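Local atomic coordinates of CCHC-type domain-containing protein (Trypanosoma brucei brucei, PDB entry 7C45), a protein that binds RNA with its zinc knuckles and an RNase D-type 3'-5' exonuclease domain, and probably trims guide RNAs from their 3' ends. Residues Arg136-Met144 with Ala236-Asn244; Met144-Leu154 with Asp191-Leu202. All coordinates share one frame; numbering follows the deposited sequence.

Interaction 1: Arg136-Met144 with Ala236-Asn244. With nucleotides of chain B.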
loop_
_atom_site.group_PDB
_atom_site.type_symbol
_atom_site.label_atom_id
_atom_site.label_comp_id
_atom_site.label_asym_id
_atom_site.label_seq_id
_atom_site.Cartn_x
_atom_site.Cartn_y
_atom_site.Cartn_z
ATOM N N ARG A 136 -17.355 -9.815 -5.050
ATOM C CA ARG A 136 -17.564 -10.967 -4.177
ATOM C C ARG A 136 -18.102 -10.639 -2.788
ATOM O O ARG A 136 -18.330 -11.574 -2.007
ATOM C CB ARG A 136 -16.255 -11.750 -4.001
ATOM C CG ARG A 136 -15.550 -12.132 -5.265
ATOM C CD ARG A 136 -14.078 -12.283 -4.993
ATOM N NE ARG A 136 -13.851 -13.093 -3.820
ATOM C CZ ARG A 136 -12.672 -13.240 -3.224
ATOM N NH1 ARG A 136 -12.568 -14.023 -2.161
ATOM N NH2 ARG A 136 -11.600 -12.597 -3.668
ATOM N N SER A 137 -18.326 -9.370 -2.456
ATOM C CA SER A 137 -18.740 -8.959 -1.107
ATOM C C SER A 137 -17.689 -9.342 -0.065
ATOM O O SER A 137 -18.017 -9.650 1.083
ATOM C CB SER A 137 -20.107 -9.539 -0.721
ATOM O OG SER A 137 -21.117 -9.102 -1.603
ATOM N N VAL A 138 -16.429 -9.316 -0.475
ATOM C CA VAL A 138 -15.293 -9.555 0.396
ATOM C C VAL A 138 -14.726 -8.195 0.794
ATOM O O VAL A 138 -14.463 -7.354 -0.076
ATOM C CB VAL A 138 -14.237 -10.415 -0.311
ATOM C CG1 VAL A 138 -12.889 -10.318 0.393
ATOM C CG2 VAL A 138 -14.711 -11.876 -0.400
ATOM N N ASN A 139 -14.560 -7.974 2.109
ATOM C CA ASN A 139 -14.001 -6.726 2.632
ATOM C C ASN A 139 -12.641 -6.913 3.309
ATOM O O ASN A 139 -12.197 -6.031 4.038
ATOM C CB ASN A 139 -14.970 -6.052 3.605
ATOM C CG ASN A 139 -15.045 -6.756 4.946
ATOM O OD1 ASN A 139 -14.876 -7.976 5.028
ATOM N ND2 ASN A 139 -15.287 -5.983 6.007
ATOM N N ARG A 140 -11.971 -8.023 3.058
ATOM C CA ARG A 140 -10.650 -8.278 3.619
ATOM C C ARG A 140 -9.599 -7.301 3.085
ATOM O O ARG A 140 -9.565 -6.987 1.898
ATOM C CB ARG A 140 -10.247 -9.707 3.280
ATOM C CG ARG A 140 -8.885 -10.155 3.727
ATOM C CD ARG A 140 -8.728 -11.626 3.399
ATOM N NE ARG A 140 -7.608 -12.239 4.098
ATOM C CZ ARG A 140 -7.453 -13.549 4.236
ATOM N NH1 ARG A 140 -6.403 -14.032 4.885
ATOM N NH2 ARG A 140 -8.355 -14.377 3.725
ATOM N N ARG A 141 -8.715 -6.859 3.971
ATOM C CA ARG A 141 -7.486 -6.177 3.579
ATOM C C ARG A 141 -6.392 -7.215 3.378
ATOM O O ARG A 141 -6.027 -7.933 4.315
ATOM C CB ARG A 141 -7.045 -5.164 4.636
ATOM C CG ARG A 141 -7.947 -3.968 4.805
ATOM C CD ARG A 141 -7.377 -3.059 5.910
ATOM N NE ARG A 141 -8.213 -1.892 6.166
ATOM C CZ ARG A 141 -8.042 -0.718 5.567
ATOM N NH1 ARG A 141 -7.044 -0.548 4.694
ATOM N NH2 ARG A 141 -8.846 0.277 5.853
ATOM N N SER A 142 -5.856 -7.276 2.173
ATOM C CA SER A 142 -4.775 -8.200 1.878
ATOM C C SER A 142 -3.434 -7.496 1.998
ATOM O O SER A 142 -3.324 -6.289 1.792
ATOM C CB SER A 142 -4.947 -8.808 0.487
ATOM O OG SER A 142 -6.098 -9.628 0.494
ATOM N N GLY A 143 -2.423 -8.265 2.373
ATOM C CA GLY A 143 -1.088 -7.728 2.505
ATOM C C GLY A 143 -0.458 -7.466 1.144
ATOM O O GLY A 143 -0.917 -7.926 0.109
ATOM N N MET A 144 0.645 -6.721 1.174
ATOM C CA MET A 144 1.325 -6.315 -0.047
ATOM C C MET A 144 1.724 -7.508 -0.911
ATOM O O MET A 144 1.626 -7.454 -2.142
ATOM C CB MET A 144 2.557 -5.488 0.329
ATOM C CG MET A 144 3.456 -5.107 -0.802
ATOM S SD MET A 144 2.715 -3.964 -1.969
ATOM C CE MET A 144 2.966 -2.414 -1.102
ATOM N N ALA A 236 -11.841 2.909 12.487
ATOM C CA ALA A 236 -12.908 2.964 11.492
ATOM C C ALA A 236 -13.326 1.577 11.043
ATOM O O ALA A 236 -14.450 1.397 10.566
ATOM C CB ALA A 236 -12.459 3.780 10.276
ATOM N N ASP A 237 -12.435 0.604 11.168
ATOM C CA ASP A 237 -12.688 -0.762 10.753
ATOM C C ASP A 237 -12.850 -1.647 11.981
ATOM O O ASP A 237 -12.166 -1.451 12.987
ATOM C CB ASP A 237 -11.547 -1.261 9.864
ATOM C CG ASP A 237 -11.349 -0.381 8.627
ATOM O OD1 ASP A 237 -12.358 0.026 7.998
ATOM O OD2 ASP A 237 -10.184 -0.106 8.306
ATOM N N ALA A 238 -13.768 -2.617 11.899
ATOM C CA ALA A 238 -14.096 -3.408 13.089
ATOM C C ALA A 238 -12.920 -4.267 13.559
ATOM O O ALA A 238 -12.821 -4.570 14.757
ATOM C CB ALA A 238 -15.319 -4.278 12.816
ATOM N N THR A 239 -12.052 -4.677 12.645
ATOM C CA THR A 239 -10.800 -5.370 12.909
ATOM C C THR A 239 -9.762 -4.833 11.957
ATOM O O THR A 239 -10.095 -4.349 10.861
ATOM C CB THR A 239 -10.912 -6.897 12.720
ATOM O OG1 THR A 239 -11.261 -7.197 11.358
ATOM C CG2 THR A 239 -11.940 -7.493 13.640
ATOM N N PRO A 240 -8.472 -4.920 12.294
ATOM C CA PRO A 240 -7.454 -4.242 11.484
ATOM C C PRO A 240 -7.394 -4.715 10.044
ATOM O O PRO A 240 -7.111 -3.905 9.152
ATOM C CB PRO A 240 -6.145 -4.542 12.228
ATOM C CG PRO A 240 -6.579 -4.787 13.639
ATOM C CD PRO A 240 -7.905 -5.474 13.542
ATOM N N ALA A 241 -7.663 -5.992 9.779
ATOM C CA ALA A 241 -7.478 -6.513 8.433
ATOM C C ALA A 241 -8.772 -6.514 7.630
ATOM O O ALA A 241 -8.976 -7.401 6.800
ATOM C CB ALA A 241 -6.867 -7.911 8.492
ATOM N N GLU A 242 -9.656 -5.543 7.855
ATOM C CA GLU A 242 -10.816 -5.398 6.983
ATOM C C GLU A 242 -11.112 -3.927 6.684
ATOM O O GLU A 242 -10.549 -3.004 7.277
ATOM C CB GLU A 242 -12.057 -6.088 7.566
ATOM C CG GLU A 242 -12.551 -5.576 8.865
ATOM C CD GLU A 242 -13.638 -6.487 9.429
ATOM O OE1 GLU A 242 -14.707 -6.602 8.800
ATOM O OE2 GLU A 242 -13.401 -7.108 10.485
ATOM N N VAL A 243 -11.978 -3.725 5.693
ATOM C CA VAL A 243 -12.500 -2.416 5.341
ATOM C C VAL A 243 -13.963 -2.407 5.740
ATOM O O VAL A 243 -14.719 -3.307 5.357
ATOM C CB VAL A 243 -12.334 -2.116 3.839
ATOM C CG1 VAL A 243 -13.057 -0.844 3.477
ATOM C CG2 VAL A 243 -10.854 -2.027 3.477
ATOM N N ASN A 244 -14.332 -1.425 6.548
ATOM C CA ASN A 244 -15.693 -1.162 6.988
ATOM C C ASN A 244 -16.705 -1.416 5.866
ATOM O O ASN A 244 -16.622 -0.797 4.809
ATOM C CB ASN A 244 -15.719 0.307 7.450
ATOM C CG ASN A 244 -17.000 0.709 8.046
ATOM O OD1 ASN A 244 -18.024 0.622 7.407
ATOM N ND2 ASN A 244 -16.962 1.172 9.298
ATOM P P U B 6 -4.592 -18.930 3.620
ATOM O OP1 U B 6 -3.665 -19.593 4.554
ATOM O OP2 U B 6 -5.933 -18.524 4.084
ATOM O "O5'" U B 6 -3.910 -17.618 3.053
ATOM C "C5'" U B 6 -2.634 -17.656 2.438
ATOM C "C4'" U B 6 -2.001 -16.286 2.447
ATOM O "O4'" U B 6 -2.718 -15.424 1.527
ATOM C "C3'" U B 6 -2.016 -15.563 3.794
ATOM O "O3'" U B 6 -0.868 -14.730 3.858
ATOM C "C2'" U B 6 -3.254 -14.682 3.683
ATOM O "O2'" U B 6 -3.264 -13.535 4.505
ATOM C "C1'" U B 6 -3.211 -14.294 2.216
ATOM N N1 U B 6 -4.519 -13.952 1.660
ATOM C C2 U B 6 -4.756 -12.619 1.418
ATOM O O2 U B 6 -3.940 -11.741 1.649
ATOM N N3 U B 6 -5.980 -12.338 0.871
ATOM C C4 U B 6 -6.966 -13.243 0.581
ATOM O O4 U B 6 -8.024 -12.824 0.102
ATOM C C5 U B 6 -6.643 -14.606 0.882
ATOM C C6 U B 6 -5.460 -14.925 1.405
ATOM P P U B 8 -2.381 -9.859 7.435
ATOM O OP1 U B 8 -2.583 -10.209 8.858
ATOM O OP2 U B 8 -3.125 -10.636 6.413
ATOM O "O5'" U B 8 -2.650 -8.304 7.324
ATOM C "C5'" U B 8 -3.189 -7.737 6.148
ATOM C "C4'" U B 8 -3.264 -6.245 6.276
ATOM O "O4'" U B 8 -4.103 -5.895 7.400
ATOM C "C3'" U B 8 -1.958 -5.520 6.550
ATOM O "O3'" U B 8 -1.210 -5.324 5.368
ATOM C "C2'" U B 8 -2.433 -4.224 7.189
ATOM O "O2'" U B 8 -2.930 -3.326 6.199
ATOM C "C1'" U B 8 -3.625 -4.721 8.007
ATOM N N1 U B 8 -3.271 -5.070 9.404
ATOM C C2 U B 8 -3.189 -4.044 10.309
ATOM O O2 U B 8 -3.342 -2.885 9.984
ATOM N N3 U B 8 -2.886 -4.438 11.596
ATOM C C4 U B 8 -2.708 -5.748 12.010
ATOM O O4 U B 8 -2.452 -5.991 13.194
ATOM C C5 U B 8 -2.844 -6.750 11.000
ATOM C C6 U B 8 -3.123 -6.381 9.750
ATOM P P U B 9 0.392 -5.226 5.423
ATOM O OP1 U B 9 0.836 -5.085 4.013
ATOM O OP2 U B 9 0.858 -6.372 6.238
ATOM O "O5'" U B 9 0.647 -3.898 6.259
ATOM C "C5'" U B 9 0.698 -2.617 5.642
ATOM C "C4'" U B 9 0.877 -1.475 6.627
ATOM O "O4'" U B 9 -0.091 -1.537 7.698
ATOM C "C3'" U B 9 2.208 -1.370 7.353
ATOM O "O3'" U B 9 3.229 -0.834 6.546
ATOM C "C2'" U B 9 1.864 -0.504 8.557
ATOM O "O2'" U B 9 1.788 0.875 8.211
ATOM C "C1'" U B 9 0.457 -0.993 8.879
ATOM N N1 U B 9 0.466 -2.036 9.918
ATOM C C2 U B 9 0.668 -1.644 11.243
ATOM O O2 U B 9 0.837 -0.495 11.597
ATOM N N3 U B 9 0.669 -2.658 12.163
ATOM C C4 U B 9 0.498 -4.002 11.902
ATOM O O4 U B 9 0.527 -4.796 12.841
ATOM C C5 U B 9 0.302 -4.326 10.518
ATOM C C6 U B 9 0.293 -3.358 9.590
#
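The guanidinium of Arg141 has CG2 of Val243 over one face, 3.6 Å above its plane and displaced toward the rim, while Asp237 OD2 and the carbonyl oxygen of Glu242 sit at its edge. That of Arg140 instead lies against the base of U6 of the RNA, which covers one of its faces with C5. Two irregular segments meet here in a single isolated beta bridge, Arg140 with Glu242, on the RNA-binding surface of this RNase D-like exonuclease.

Arg141 runs extended from CG to NE, a reach that lets NE bond to Glu242 O at 2.8 Å and NH2 form a salt bridge to Asp237 OD2, also 2.8 Å. The carboxylate receives NH2 on its syn side, yet its plane stands 50° from the guanidinium. Gln125 takes NH1, and Asp237 is shared with Arg104 and, through OD1, with the hydroxyl of Tyr222.

Asn139 and Glu242 lie side by side, amide and carboxylate planes 79° apart. ND2 of Asn139 divides its two N-H groups between Val243 O and Glu242 OE1, approaching the latter on the anti side at 2.9 Å. Backbone bonds from Val243 N to Asn139 O and from Arg141 N to Ala241 O complete the join.

Toward the RNA, Pro240 packs its CB against the base of U8. Ser142 meets the edge of the U6 base: the uracil N3 donates to OG of Ser142 over 2.7 Å, with an angle of 165° at the hydrogen.

Interaction 2: Met144-Leu154 with Asp191-Leu202. With CA (calcium ion), chain E; nucleotides of chain B.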
loop_
_atom_site.group_PDB
_atom_site.type_symbol
_atom_site.label_atom_id
_atom_site.label_comp_id
_atom_site.label_asym_id
_atom_site.label_seq_id
_atom_site.Cartn_x
_atom_site.Cartn_y
_atom_site.Cartn_z
ATOM N N MET A 144 0.645 -6.721 1.174
ATOM C CA MET A 144 1.325 -6.315 -0.047
ATOM C C MET A 144 1.724 -7.508 -0.911
ATOM O O MET A 144 1.626 -7.454 -2.142
ATOM C CB MET A 144 2.557 -5.488 0.329
ATOM C CG MET A 144 3.456 -5.107 -0.802
ATOM S SD MET A 144 2.715 -3.964 -1.969
ATOM C CE MET A 144 2.966 -2.414 -1.102
ATOM N N GLY A 145 2.194 -8.586 -0.292
ATOM C CA GLY A 145 2.636 -9.729 -1.079
ATOM C C GLY A 145 1.515 -10.347 -1.894
ATOM O O GLY A 145 1.673 -10.626 -3.085
ATOM N N TYR A 146 0.366 -10.554 -1.252
ATOM C CA TYR A 146 -0.810 -11.096 -1.924
ATOM C C TYR A 146 -1.308 -10.167 -3.024
ATOM O O TYR A 146 -1.687 -10.622 -4.114
ATOM C CB TYR A 146 -1.912 -11.337 -0.894
ATOM C CG TYR A 146 -3.136 -12.026 -1.471
ATOM C CD1 TYR A 146 -4.130 -11.307 -2.107
ATOM C CD2 TYR A 146 -3.283 -13.398 -1.372
ATOM C CE1 TYR A 146 -5.231 -11.939 -2.640
ATOM C CE2 TYR A 146 -4.387 -14.036 -1.882
ATOM C CZ TYR A 146 -5.360 -13.305 -2.513
ATOM O OH TYR A 146 -6.463 -13.937 -3.038
ATOM N N VAL A 147 -1.360 -8.863 -2.749
ATOM C CA VAL A 147 -1.844 -7.949 -3.773
ATOM C C VAL A 147 -0.877 -7.909 -4.940
ATOM O O VAL A 147 -1.290 -7.884 -6.102
ATOM C CB VAL A 147 -2.073 -6.549 -3.195
ATOM C CG1 VAL A 147 -2.513 -5.610 -4.323
ATOM C CG2 VAL A 147 -3.082 -6.607 -2.111
ATOM N N LEU A 148 0.425 -7.898 -4.653
ATOM C CA LEU A 148 1.407 -7.885 -5.728
ATOM C C LEU A 148 1.219 -9.080 -6.660
ATOM O O LEU A 148 1.196 -8.926 -7.883
ATOM C CB LEU A 148 2.816 -7.855 -5.140
ATOM C CG LEU A 148 3.398 -6.468 -4.924
ATOM C CD1 LEU A 148 4.751 -6.614 -4.247
ATOM C CD2 LEU A 148 3.525 -5.732 -6.258
ATOM N N LYS A 149 1.029 -10.273 -6.088
ATOM C CA LYS A 149 0.892 -11.490 -6.884
ATOM C C LYS A 149 -0.398 -11.484 -7.689
ATOM O O LYS A 149 -0.402 -11.789 -8.893
ATOM C CB LYS A 149 0.951 -12.706 -5.956
ATOM C CG LYS A 149 0.863 -14.066 -6.628
ATOM C CD LYS A 149 1.423 -15.126 -5.686
ATOM C CE LYS A 149 0.603 -16.413 -5.683
ATOM N NZ LYS A 149 0.533 -17.034 -7.019
ATOM N N SER A 150 -1.503 -11.127 -7.050
ATOM C CA SER A 150 -2.780 -11.158 -7.743
ATOM C C SER A 150 -2.878 -10.070 -8.809
ATOM O O SER A 150 -3.470 -10.297 -9.865
ATOM C CB SER A 150 -3.923 -11.034 -6.743
ATOM O OG SER A 150 -5.130 -10.789 -7.430
ATOM N N VAL A 151 -2.317 -8.889 -8.563
ATOM C CA VAL A 151 -2.481 -7.787 -9.507
ATOM C C VAL A 151 -1.385 -7.775 -10.567
ATOM O O VAL A 151 -1.665 -7.585 -11.751
ATOM C CB VAL A 151 -2.535 -6.440 -8.768
ATOM C CG1 VAL A 151 -2.495 -5.327 -9.767
ATOM C CG2 VAL A 151 -3.795 -6.353 -7.914
ATOM N N ALA A 152 -0.128 -7.962 -10.189
ATOM C CA ALA A 152 0.978 -7.823 -11.127
ATOM C C ALA A 152 1.674 -9.139 -11.438
ATOM O O ALA A 152 2.611 -9.152 -12.238
ATOM C CB ALA A 152 2.008 -6.820 -10.590
ATOM N N GLY A 153 1.249 -10.240 -10.831
ATOM C CA GLY A 153 1.916 -11.504 -11.048
ATOM C C GLY A 153 3.289 -11.591 -10.430
ATOM O O GLY A 153 4.044 -12.505 -10.756
ATOM N N LEU A 154 3.626 -10.677 -9.530
ATOM C CA LEU A 154 4.965 -10.578 -8.969
ATOM C C LEU A 154 5.055 -11.262 -7.616
ATOM O O LEU A 154 4.155 -11.136 -6.780
ATOM C CB LEU A 154 5.387 -9.118 -8.806
ATOM C CG LEU A 154 6.001 -8.467 -10.037
ATOM C CD1 LEU A 154 6.287 -7.007 -9.782
ATOM C CD2 LEU A 154 7.270 -9.204 -10.427
ATOM N N ASP A 191 8.661 -1.044 -0.520
ATOM C CA ASP A 191 7.212 -0.910 -0.654
ATOM C C ASP A 191 6.807 0.178 -1.643
ATOM O O ASP A 191 5.836 -0.005 -2.386
ATOM C CB ASP A 191 6.555 -0.647 0.692
ATOM C CG ASP A 191 6.495 -1.874 1.564
ATOM O OD1 ASP A 191 6.647 -2.995 1.046
ATOM O OD2 ASP A 191 6.291 -1.710 2.779
ATOM N N VAL A 192 7.503 1.328 -1.662
ATOM C CA VAL A 192 7.021 2.401 -2.526
ATOM C C VAL A 192 7.247 2.060 -3.993
ATOM O O VAL A 192 6.473 2.494 -4.849
ATOM C CB VAL A 192 7.639 3.769 -2.191
ATOM C CG1 VAL A 192 6.992 4.352 -0.910
ATOM C CG2 VAL A 192 9.175 3.691 -2.102
ATOM N N ARG A 193 8.294 1.289 -4.303
ATOM C CA ARG A 193 8.428 0.772 -5.668
ATOM C C ARG A 193 7.206 -0.053 -6.040
ATOM O O ARG A 193 6.634 0.105 -7.120
ATOM C CB ARG A 193 9.685 -0.094 -5.815
ATOM C CG ARG A 193 11.020 0.606 -5.671
ATOM C CD ARG A 193 12.126 -0.325 -6.158
ATOM N NE ARG A 193 13.442 0.114 -5.751
ATOM C CZ ARG A 193 14.119 -0.382 -4.720
ATOM N NH1 ARG A 193 13.594 -1.335 -3.955
ATOM N NH2 ARG A 193 15.317 0.095 -4.427
ATOM N N HIS A 194 6.807 -0.949 -5.145
ATOM C CA HIS A 194 5.643 -1.799 -5.382
ATOM C C HIS A 194 4.364 -0.985 -5.477
ATOM O O HIS A 194 3.504 -1.274 -6.296
ATOM C CB HIS A 194 5.525 -2.825 -4.262
ATOM C CG HIS A 194 6.696 -3.740 -4.179
ATOM N ND1 HIS A 194 7.398 -4.152 -5.291
ATOM C CD2 HIS A 194 7.293 -4.319 -3.116
ATOM C CE1 HIS A 194 8.383 -4.947 -4.914
ATOM N NE2 HIS A 194 8.340 -5.066 -3.602
ATOM N N ILE A 195 4.232 0.047 -4.650
ATOM C CA ILE A 195 3.060 0.905 -4.722
ATOM C C ILE A 195 2.980 1.595 -6.075
ATOM O O ILE A 195 1.912 1.657 -6.689
ATOM C CB ILE A 195 3.083 1.926 -3.572
ATOM C CG1 ILE A 195 2.845 1.180 -2.260
ATOM C CG2 ILE A 195 2.005 2.972 -3.800
ATOM C CD1 ILE A 195 3.105 2.023 -0.967
ATOM N N LEU A 196 4.095 2.158 -6.543
ATOM C CA LEU A 196 4.038 2.889 -7.801
ATOM C C LEU A 196 3.740 1.938 -8.956
ATOM O O LEU A 196 2.919 2.240 -9.828
ATOM C CB LEU A 196 5.343 3.668 -8.017
ATOM C CG LEU A 196 5.383 4.622 -9.221
ATOM C CD1 LEU A 196 4.421 5.774 -9.026
ATOM C CD2 LEU A 196 6.801 5.144 -9.506
ATOM N N LEU A 197 4.346 0.761 -8.953
ATOM C CA LEU A 197 4.071 -0.144 -10.061
ATOM C C LEU A 197 2.640 -0.664 -9.996
ATOM O O LEU A 197 1.992 -0.841 -11.037
ATOM C CB LEU A 197 5.085 -1.278 -10.087
ATOM C CG LEU A 197 5.063 -2.485 -9.162
ATOM C CD1 LEU A 197 4.139 -3.596 -9.680
ATOM C CD2 LEU A 197 6.471 -2.997 -8.979
ATOM N N LEU A 198 2.119 -0.894 -8.779
ATOM C CA LEU A 198 0.734 -1.334 -8.646
ATOM C C LEU A 198 -0.238 -0.302 -9.177
ATOM O O LEU A 198 -1.309 -0.667 -9.688
ATOM C CB LEU A 198 0.411 -1.626 -7.182
ATOM C CG LEU A 198 0.932 -2.993 -6.717
ATOM C CD1 LEU A 198 0.802 -3.131 -5.201
ATOM C CD2 LEU A 198 0.213 -4.142 -7.445
ATOM N N SER A 199 0.085 0.987 -9.022
ATOM C CA SER A 199 -0.796 2.032 -9.530
ATOM C C SER A 199 -0.946 1.935 -11.037
ATOM O O SER A 199 -1.993 2.294 -11.572
ATOM C CB SER A 199 -0.287 3.419 -9.148
ATOM O OG SER A 199 0.914 3.717 -9.842
ATOM N N ASN A 200 0.074 1.418 -11.726
ATOM C CA ASN A 200 -0.017 1.268 -13.178
ATOM C C ASN A 200 -1.061 0.237 -13.561
ATOM O O ASN A 200 -1.655 0.321 -14.640
ATOM C CB ASN A 200 1.338 0.866 -13.760
ATOM C CG ASN A 200 2.321 2.023 -13.810
ATOM O OD1 ASN A 200 1.925 3.194 -13.824
ATOM N ND2 ASN A 200 3.608 1.699 -13.848
ATOM N N TYR A 201 -1.285 -0.747 -12.702
ATOM C CA TYR A 201 -2.267 -1.767 -12.998
ATOM C C TYR A 201 -3.666 -1.362 -12.571
ATOM O O TYR A 201 -4.637 -1.755 -13.217
ATOM C CB TYR A 201 -1.898 -3.071 -12.296
ATOM C CG TYR A 201 -0.683 -3.768 -12.849
ATOM C CD1 TYR A 201 0.601 -3.429 -12.417
ATOM C CD2 TYR A 201 -0.813 -4.770 -13.790
ATOM C CE1 TYR A 201 1.702 -4.072 -12.910
ATOM C CE2 TYR A 201 0.282 -5.413 -14.287
ATOM C CZ TYR A 201 1.532 -5.073 -13.842
ATOM O OH TYR A 201 2.614 -5.731 -14.344
ATOM N N LEU A 202 -3.785 -0.595 -11.486
ATOM C CA LEU A 202 -5.074 -0.342 -10.863
ATOM C C LEU A 202 -5.690 0.985 -11.266
ATOM O O LEU A 202 -6.916 1.102 -11.283
ATOM C CB LEU A 202 -4.929 -0.398 -9.335
ATOM C CG LEU A 202 -4.645 -1.792 -8.755
ATOM C CD1 LEU A 202 -4.285 -1.761 -7.254
ATOM C CD2 LEU A 202 -5.832 -2.736 -9.004
HETATM CA CA CA E . 7.249 -0.217 4.418
ATOM P P U B 6 -4.592 -18.930 3.620
ATOM O OP1 U B 6 -3.665 -19.593 4.554
ATOM O OP2 U B 6 -5.933 -18.524 4.084
ATOM O "O5'" U B 6 -3.910 -17.618 3.053
ATOM C "C5'" U B 6 -2.634 -17.656 2.438
ATOM C "C4'" U B 6 -2.001 -16.286 2.447
ATOM O "O4'" U B 6 -2.718 -15.424 1.527
ATOM C "C3'" U B 6 -2.016 -15.563 3.794
ATOM O "O3'" U B 6 -0.868 -14.730 3.858
ATOM C "C2'" U B 6 -3.254 -14.682 3.683
ATOM O "O2'" U B 6 -3.264 -13.535 4.505
ATOM C "C1'" U B 6 -3.211 -14.294 2.216
ATOM N N1 U B 6 -4.519 -13.952 1.660
ATOM C C2 U B 6 -4.756 -12.619 1.418
ATOM O O2 U B 6 -3.940 -11.741 1.649
ATOM N N3 U B 6 -5.980 -12.338 0.871
ATOM C C4 U B 6 -6.966 -13.243 0.581
ATOM O O4 U B 6 -8.024 -12.824 0.102
ATOM C C5 U B 6 -6.643 -14.606 0.882
ATOM C C6 U B 6 -5.460 -14.925 1.405
HETATM O O HOH W 1 9.279 -1.034 2.566
HETATM O O HOH W 2 8.417 -2.289 5.139
#
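Helix 144-152 and the 191-202 part of helix 182-202 run in the same general sense, their axes inclined by 38° and 10.1 Å apart at closest approach, and their backbones come to 7.0 Å between CA of Ala152 and CA of Leu198. This is knobs-into-holes packing inside the DEDD-type exonuclease fold, and the second helix carries Asp191 of a calcium site.

Met144 is the knob at the start of its helix, set among Asp191, His194, Ile195 and Leu198. Its chain bends at chi2 (67°) and chi3 (81°), turning SD onto CB of His194 and CD1 of Leu198 while CE meets CG1 of Ile195 at 3.8 Å. Leu198 answers in the other direction, seated among Met144, Val147, Leu148 and Val151, with one methyl toward the sulfur and the other, CD2, toward Val151.

Leu148 splits its branches: CD2 packs on Leu198, and CD1 rises over the imidazole face of His194 as a CH-pi contact, 3.6 Å from the ring centroid. At the far end Val151 CG1 lies against Tyr201 CB, the two side chains sliding past each other in opposite directions, and Ala152 CB sits over the phenol ring.

On the outer side of its helix, one face of the Tyr146 ring is covered by the uracil of U6 of the RNA, and the ring also makes a cation-pi contact with Arg292. Asp41, Glu43 and an RNA phosphate share this calcium ion with Asp191, whose OD2 binds it at 2.4 Å.

In the fold
Following the chain from the N terminus, helix 124-136 leads into segment 136-144, whose last residue, Met144, opens helix 144-152 and is shared by the two contacts. Helix 182-202 then returns to pack against helix 144-152, so interaction 2 closes a loop with 36 residues between its segments. After helix 212-226 the segment 236-244 comes back to segment 136-144, and interaction 1 closes a larger loop that encloses interaction 2. The centres are about 18 Å apart, yet Ser142 CB touches Val147 CG2. Interaction 1 ties the loop before helix 245-251 to the loop after helix 124-136; interaction 2 joins helices 144-152 and 182-202, and U6 lies against residues of both 136-144 and 144-154.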